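Local structure of putative oxidoreductase molybdopterin-binding subunit (Sulfolobus tokodaii, 4ZOH) at residues 564-576 with 584-596. The protein probably serves as the molybdenum-bearing subunit of a xanthine dehydrogenase/aldehyde oxidase-family oxidoreductase, holding the pterin cytosine dinucleotide cofactor at which substrate would be hydroxylated. Residues are numbered along the deposited sequence; the frame is centred on the assembly and turned at random.
Sequences PTTPYGVHLALVK and FVKKYVAVDDVGT. With MCN (pterin cytosine dinucleotide), chain D.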
loop_
_atom_site.group_PDB
_atom_site.type_symbol
_atom_site.label_atom_id
_atom_site.label_comp_id
_atom_site.label_asym_id
_atom_site.label_seq_id
_atom_site.Cartn_x
_atom_site.Cartn_y
_atom_site.Cartn_z
ATOM N N PRO A 564 38.285 -2.377 13.067
ATOM C CA PRO A 564 37.839 -1.233 12.261
ATOM C C PRO A 564 39.035 -0.614 11.436
ATOM O O PRO A 564 40.127 -0.473 11.970
ATOM C CB PRO A 564 37.336 -0.229 13.319
ATOM C CG PRO A 564 37.092 -1.029 14.578
ATOM C CD PRO A 564 37.672 -2.413 14.416
ATOM N N THR A 565 38.827 -0.323 10.155
ATOM C CA THR A 565 39.802 0.363 9.310
ATOM C C THR A 565 39.753 1.863 9.568
ATOM O O THR A 565 38.670 2.432 9.830
ATOM C CB THR A 565 39.576 0.029 7.842
ATOM O OG1 THR A 565 40.719 0.410 7.069
ATOM C CG2 THR A 565 38.275 0.703 7.276
ATOM N N THR A 566 40.924 2.514 9.524
ATOM C CA THR A 566 41.057 3.890 10.062
ATOM C C THR A 566 41.443 4.941 8.982
ATOM O O THR A 566 42.597 4.943 8.538
ATOM C CB THR A 566 42.102 3.923 11.212
ATOM O OG1 THR A 566 43.382 3.470 10.696
ATOM C CG2 THR A 566 41.644 3.010 12.432
ATOM N N PRO A 567 40.476 5.801 8.507
ATOM C CA PRO A 567 40.901 6.917 7.623
ATOM C C PRO A 567 41.437 8.019 8.499
ATOM O O PRO A 567 41.237 7.981 9.717
ATOM C CB PRO A 567 39.585 7.386 6.990
ATOM C CG PRO A 567 38.561 7.128 8.071
ATOM C CD PRO A 567 38.995 5.764 8.628
ATOM N N TYR A 568 42.050 9.020 7.880
ATOM C CA TYR A 568 42.654 10.148 8.585
ATOM C C TYR A 568 42.713 11.313 7.597
ATOM O O TYR A 568 42.634 11.117 6.375
ATOM C CB TYR A 568 44.100 9.771 9.069
ATOM C CG TYR A 568 45.005 9.299 7.926
ATOM C CD1 TYR A 568 45.904 10.191 7.297
ATOM C CD2 TYR A 568 44.925 7.988 7.432
ATOM C CE1 TYR A 568 46.722 9.743 6.253
ATOM C CE2 TYR A 568 45.713 7.549 6.378
ATOM C CZ TYR A 568 46.602 8.443 5.780
ATOM O OH TYR A 568 47.361 8.023 4.714
ATOM N N GLY A 569 42.861 12.531 8.099
ATOM C CA GLY A 569 43.132 13.626 7.205
ATOM C C GLY A 569 43.403 14.902 7.918
ATOM O O GLY A 569 43.499 14.918 9.137
ATOM N N VAL A 570 43.553 15.987 7.150
ATOM C CA VAL A 570 43.778 17.315 7.724
ATOM C C VAL A 570 42.790 18.290 7.037
ATOM O O VAL A 570 42.608 18.208 5.813
ATOM C CB VAL A 570 45.290 17.738 7.619
ATOM C CG1 VAL A 570 45.821 17.567 6.178
ATOM C CG2 VAL A 570 45.476 19.197 8.021
ATOM N N HIS A 571 42.169 19.188 7.816
ATOM C CA HIS A 571 41.152 20.061 7.324
ATOM C C HIS A 571 41.612 21.406 7.787
ATOM O O HIS A 571 42.347 21.493 8.760
ATOM C CB HIS A 571 39.728 19.737 7.899
ATOM C CG HIS A 571 39.114 18.482 7.317
ATOM N ND1 HIS A 571 37.742 18.319 7.161
ATOM C CD2 HIS A 571 39.682 17.334 6.856
ATOM C CE1 HIS A 571 37.519 17.163 6.548
ATOM N NE2 HIS A 571 38.664 16.515 6.405
ATOM N N LEU A 572 41.168 22.451 7.074
ATOM C CA LEU A 572 41.642 23.789 7.260
ATOM C C LEU A 572 40.521 24.748 6.953
ATOM O O LEU A 572 39.755 24.506 6.042
ATOM C CB LEU A 572 42.776 24.029 6.249
ATOM C CG LEU A 572 43.971 23.129 6.321
ATOM C CD1 LEU A 572 43.919 22.201 5.165
ATOM C CD2 LEU A 572 45.226 23.983 6.148
ATOM N N ALA A 573 40.407 25.806 7.727
ATOM C CA ALA A 573 39.396 26.802 7.466
ATOM C C ALA A 573 39.981 28.194 7.616
ATOM O O ALA A 573 40.926 28.372 8.370
ATOM C CB ALA A 573 38.242 26.642 8.413
ATOM N N LEU A 574 39.377 29.164 6.935
ATOM C CA LEU A 574 39.754 30.566 7.016
ATOM C C LEU A 574 38.495 31.242 7.373
ATOM O O LEU A 574 37.485 31.086 6.660
ATOM C CB LEU A 574 40.261 31.117 5.623
ATOM C CG LEU A 574 40.696 32.627 5.557
ATOM C CD1 LEU A 574 42.070 32.794 6.162
ATOM C CD2 LEU A 574 40.774 33.144 4.101
ATOM N N VAL A 575 38.518 32.033 8.418
ATOM C CA VAL A 575 37.249 32.646 8.863
ATOM C C VAL A 575 37.478 34.099 9.112
ATOM O O VAL A 575 38.626 34.493 9.259
ATOM C CB VAL A 575 36.740 32.025 10.218
ATOM C CG1 VAL A 575 36.571 30.497 10.144
ATOM C CG2 VAL A 575 37.624 32.392 11.422
ATOM N N LYS A 576 36.392 34.838 9.319
ATOM C CA LYS A 576 36.393 36.228 9.735
ATOM C C LYS A 576 35.304 36.405 10.774
ATOM O O LYS A 576 34.302 35.705 10.727
ATOM C CB LYS A 576 36.063 37.142 8.542
ATOM C CG LYS A 576 37.242 37.386 7.597
ATOM C CD LYS A 576 37.043 38.720 6.887
ATOM C CE LYS A 576 37.373 39.907 7.804
ATOM N NZ LYS A 576 38.852 40.187 7.928
ATOM N N PHE A 584 32.122 34.196 9.759
ATOM C CA PHE A 584 31.907 33.869 8.340
ATOM C C PHE A 584 33.015 32.965 7.975
ATOM O O PHE A 584 34.160 33.327 8.220
ATOM C CB PHE A 584 31.997 35.150 7.459
ATOM C CG PHE A 584 30.952 36.151 7.809
ATOM C CD1 PHE A 584 29.693 36.107 7.181
ATOM C CD2 PHE A 584 31.159 37.051 8.862
ATOM C CE1 PHE A 584 28.686 36.997 7.551
ATOM C CE2 PHE A 584 30.166 37.935 9.243
ATOM C CZ PHE A 584 28.925 37.925 8.573
ATOM N N VAL A 585 32.713 31.816 7.365
ATOM C CA VAL A 585 33.758 30.912 6.898
ATOM C C VAL A 585 33.999 31.158 5.407
ATOM O O VAL A 585 33.157 30.801 4.591
ATOM C CB VAL A 585 33.370 29.440 7.128
ATOM C CG1 VAL A 585 34.480 28.479 6.673
ATOM C CG2 VAL A 585 32.924 29.237 8.588
ATOM N N LYS A 586 35.188 31.644 5.055
ATOM C CA LYS A 586 35.560 31.980 3.656
ATOM C C LYS A 586 35.927 30.830 2.827
ATOM O O LYS A 586 35.547 30.735 1.620
ATOM C CB LYS A 586 36.775 32.900 3.670
ATOM C CG LYS A 586 36.465 34.260 4.265
ATOM C CD LYS A 586 35.116 34.813 3.793
ATOM C CE LYS A 586 34.680 35.951 4.664
ATOM N NZ LYS A 586 35.253 35.656 6.008
ATOM N N LYS A 587 36.736 29.957 3.427
ATOM C CA LYS A 587 37.215 28.777 2.755
ATOM C C LYS A 587 37.393 27.658 3.715
ATOM O O LYS A 587 37.734 27.875 4.873
ATOM C CB LYS A 587 38.586 29.004 2.116
ATOM C CG LYS A 587 38.584 29.833 0.825
ATOM C CD LYS A 587 39.852 29.667 -0.017
ATOM C CE LYS A 587 40.266 30.909 -0.835
ATOM N NZ LYS A 587 39.386 32.118 -0.720
ATOM N N TYR A 588 37.224 26.455 3.195
ATOM C CA TYR A 588 37.427 25.275 3.959
ATOM C C TYR A 588 38.096 24.332 3.008
ATOM O O TYR A 588 37.604 24.128 1.910
ATOM C CB TYR A 588 36.046 24.732 4.451
ATOM C CG TYR A 588 36.164 23.618 5.507
ATOM C CD1 TYR A 588 35.924 23.860 6.902
ATOM C CD2 TYR A 588 36.529 22.341 5.100
ATOM C CE1 TYR A 588 36.050 22.795 7.841
ATOM C CE2 TYR A 588 36.668 21.315 6.018
ATOM C CZ TYR A 588 36.409 21.536 7.367
ATOM O OH TYR A 588 36.610 20.415 8.140
ATOM N N VAL A 589 39.194 23.720 3.454
ATOM C CA VAL A 589 39.832 22.669 2.692
ATOM C C VAL A 589 39.854 21.349 3.487
ATOM O O VAL A 589 40.237 21.365 4.626
ATOM C CB VAL A 589 41.294 23.101 2.317
ATOM C CG1 VAL A 589 42.061 21.976 1.621
ATOM C CG2 VAL A 589 41.273 24.400 1.462
ATOM N N ALA A 590 39.523 20.229 2.846
ATOM C CA ALA A 590 39.583 18.911 3.493
ATOM C C ALA A 590 40.549 18.111 2.684
ATOM O O ALA A 590 40.419 17.994 1.430
ATOM C CB ALA A 590 38.209 18.203 3.469
ATOM N N VAL A 591 41.514 17.514 3.379
ATOM C CA VAL A 591 42.332 16.512 2.687
ATOM C C VAL A 591 42.138 15.199 3.398
ATOM O O VAL A 591 42.570 15.090 4.530
ATOM C CB VAL A 591 43.835 16.937 2.635
ATOM C CG1 VAL A 591 44.636 15.831 1.938
ATOM C CG2 VAL A 591 43.977 18.240 1.850
ATOM N N ASP A 592 41.569 14.186 2.748
ATOM C CA ASP A 592 41.244 12.921 3.433
ATOM C C ASP A 592 41.937 11.710 2.838
ATOM O O ASP A 592 42.163 11.610 1.614
ATOM C CB ASP A 592 39.724 12.658 3.374
ATOM C CG ASP A 592 38.887 13.695 4.156
ATOM O OD1 ASP A 592 39.326 14.250 5.174
ATOM O OD2 ASP A 592 37.744 13.999 3.708
ATOM N N ASP A 593 42.232 10.724 3.667
ATOM C CA ASP A 593 42.642 9.466 3.068
ATOM C C ASP A 593 41.663 8.407 3.552
ATOM O O ASP A 593 41.695 8.004 4.721
ATOM C CB ASP A 593 44.098 9.106 3.400
ATOM C CG ASP A 593 44.539 7.754 2.796
ATOM O OD1 ASP A 593 43.687 7.013 2.226
ATOM O OD2 ASP A 593 45.742 7.384 2.900
ATOM N N VAL A 594 40.798 7.973 2.644
ATOM C CA VAL A 594 39.749 7.010 2.981
ATOM C C VAL A 594 39.909 5.715 2.236
ATOM O O VAL A 594 38.921 4.967 1.997
ATOM C CB VAL A 594 38.296 7.598 2.839
ATOM C CG1 VAL A 594 38.018 8.600 3.951
ATOM C CG2 VAL A 594 38.035 8.200 1.442
ATOM N N GLY A 595 41.166 5.391 1.914
ATOM C CA GLY A 595 41.427 4.176 1.141
ATOM C C GLY A 595 40.945 4.350 -0.298
ATOM O O GLY A 595 40.752 5.500 -0.761
ATOM N N THR A 596 40.765 3.229 -1.023
ATOM C CA THR A 596 40.086 3.274 -2.335
ATOM C C THR A 596 38.786 4.095 -2.281
ATOM O O THR A 596 37.926 3.820 -1.415
ATOM C CB THR A 596 39.806 1.874 -2.845
ATOM O OG1 THR A 596 40.946 1.068 -2.550
ATOM C CG2 THR A 596 39.497 1.857 -4.399
HETATM N N1 MCN D . 32.371 6.323 -0.358
HETATM C C2 MCN D . 33.239 6.016 -1.393
HETATM N N3 MCN D . 34.521 5.599 -1.151
HETATM C C4 MCN D . 34.942 5.499 0.171
HETATM C C5 MCN D . 34.080 5.806 1.222
HETATM C C6 MCN D . 32.767 6.201 0.962
HETATM O O2 MCN D . 32.913 6.089 -2.582
HETATM N N4 MCN D . 36.175 5.095 0.386
HETATM C "C1'" MCN D . 31.013 6.737 -0.716
HETATM C C2D MCN D . 30.095 5.512 -0.739
HETATM O "O2'" MCN D . 29.979 4.940 -2.007
HETATM C "C3'" MCN D . 28.754 6.104 -0.398
HETATM C C4D MCN D . 29.161 6.974 0.718
HETATM O O4D MCN D . 30.460 7.565 0.279
HETATM O "O3'" MCN D . 28.206 6.861 -1.421
HETATM C "C5'" MCN D . 29.216 5.842 1.726
HETATM O "O5'" MCN D . 29.841 6.197 2.820
HETATM P PA MCN D . 30.312 5.135 3.956
HETATM O O1A MCN D . 30.352 3.722 3.639
HETATM O O2A MCN D . 31.543 5.875 4.399
HETATM O O3A MCN D . 29.120 5.561 5.070
HETATM P PB MCN D . 27.659 4.875 5.046
HETATM O O1B MCN D . 27.737 3.613 5.890
HETATM O O2B MCN D . 27.052 4.702 3.723
HETATM O O3B MCN D . 26.879 5.985 5.753
HETATM C C10 MCN D . 26.705 6.061 7.195
HETATM C "C9'" MCN D . 27.035 7.445 7.697
HETATM C "C8'" MCN D . 26.634 7.658 9.060
HETATM S "S8'" MCN D . 27.182 6.562 10.320
HETATM C "C7'" MCN D . 25.935 8.760 9.452
HETATM S "S7'" MCN D . 25.553 9.119 11.157
HETATM C "C6'" MCN D . 25.560 9.808 8.523
HETATM C C7 MCN D . 26.424 9.713 7.221
HETATM O "O9'" MCN D . 26.398 8.361 6.812
HETATM N "N5'" MCN D . 24.126 9.850 8.246
HETATM C C4A MCN D . 23.584 10.309 7.029
HETATM N "N8'" MCN D . 25.826 10.560 6.144
HETATM C C4B MCN D . 24.478 10.692 5.988
HETATM N "N1'" MCN D . 24.043 11.182 4.824
HETATM C "C2'" MCN D . 22.733 11.271 4.609
HETATM N "N2'" MCN D . 22.336 11.738 3.444
HETATM N "N3'" MCN D . 21.757 10.912 5.597
HETATM C "C4'" MCN D . 22.183 10.433 6.857
HETATM O "O4'" MCN D . 21.331 10.127 7.742
#
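A long antiparallel beta hairpin, 568-576 against 584-593, forms the centre of a four-stranded sheet in the molybdopterin-binding domain. Where its strands pair, His571 bridges two residues of the partner strand, a place that suits histidine because its two ring nitrogens, lying in one plane, can serve both at once. In that plane, NE2 donates to the syn lone pair of Asp592 OD1 (2.7 Å, 163°), while ND1 meets Tyr588 OH at 2.6 Å, either able to be donor. CG of His571 lies beside its backbone N, chi1 -73°, which sets the imidazole over Ala590; Ala590 CB lies 3.5 Å from the centroid of the His571 ring in a CH-pi contact, and a small residue suits the place beneath a ring. With an alanine here in place of His571, Asp592 OD1 and Tyr588 OH would probably lose their common partner and a gap would open beside Ala590 CB. Asp592 OD2 is held separately by Trp653, and helices 673-688 and 600-619 pack over this face.

On the other face, Tyr568 CG lies between the backbone N and the carbonyl carbon (chi1 56°), which turns the ring over Asp593 CB, 3.9 Å from the centroid; its hydroxyl weakly bonds Asp593 OD2 and also receives Asn384 N. Val570 and Leu572, branched and apolar, pair across the strands with Val591 and Val589 and themselves touch helix 385-401. A classic bulge, Lys586 and Lys587 both facing Leu574, shifts the register.

Asp593 OD1 accepts from Gly595 N (3.0 Å), an Asx turn in which the positive phi favours glycine. Beyond it, Thr596 O takes the cytosine amino group N4 at 2.8 Å, and Val594 O takes it weakly. This turn, with the Asp593-Tyr568 pair before it, probably helps set the loop whose carbonyls hold the cofactor's cytosine.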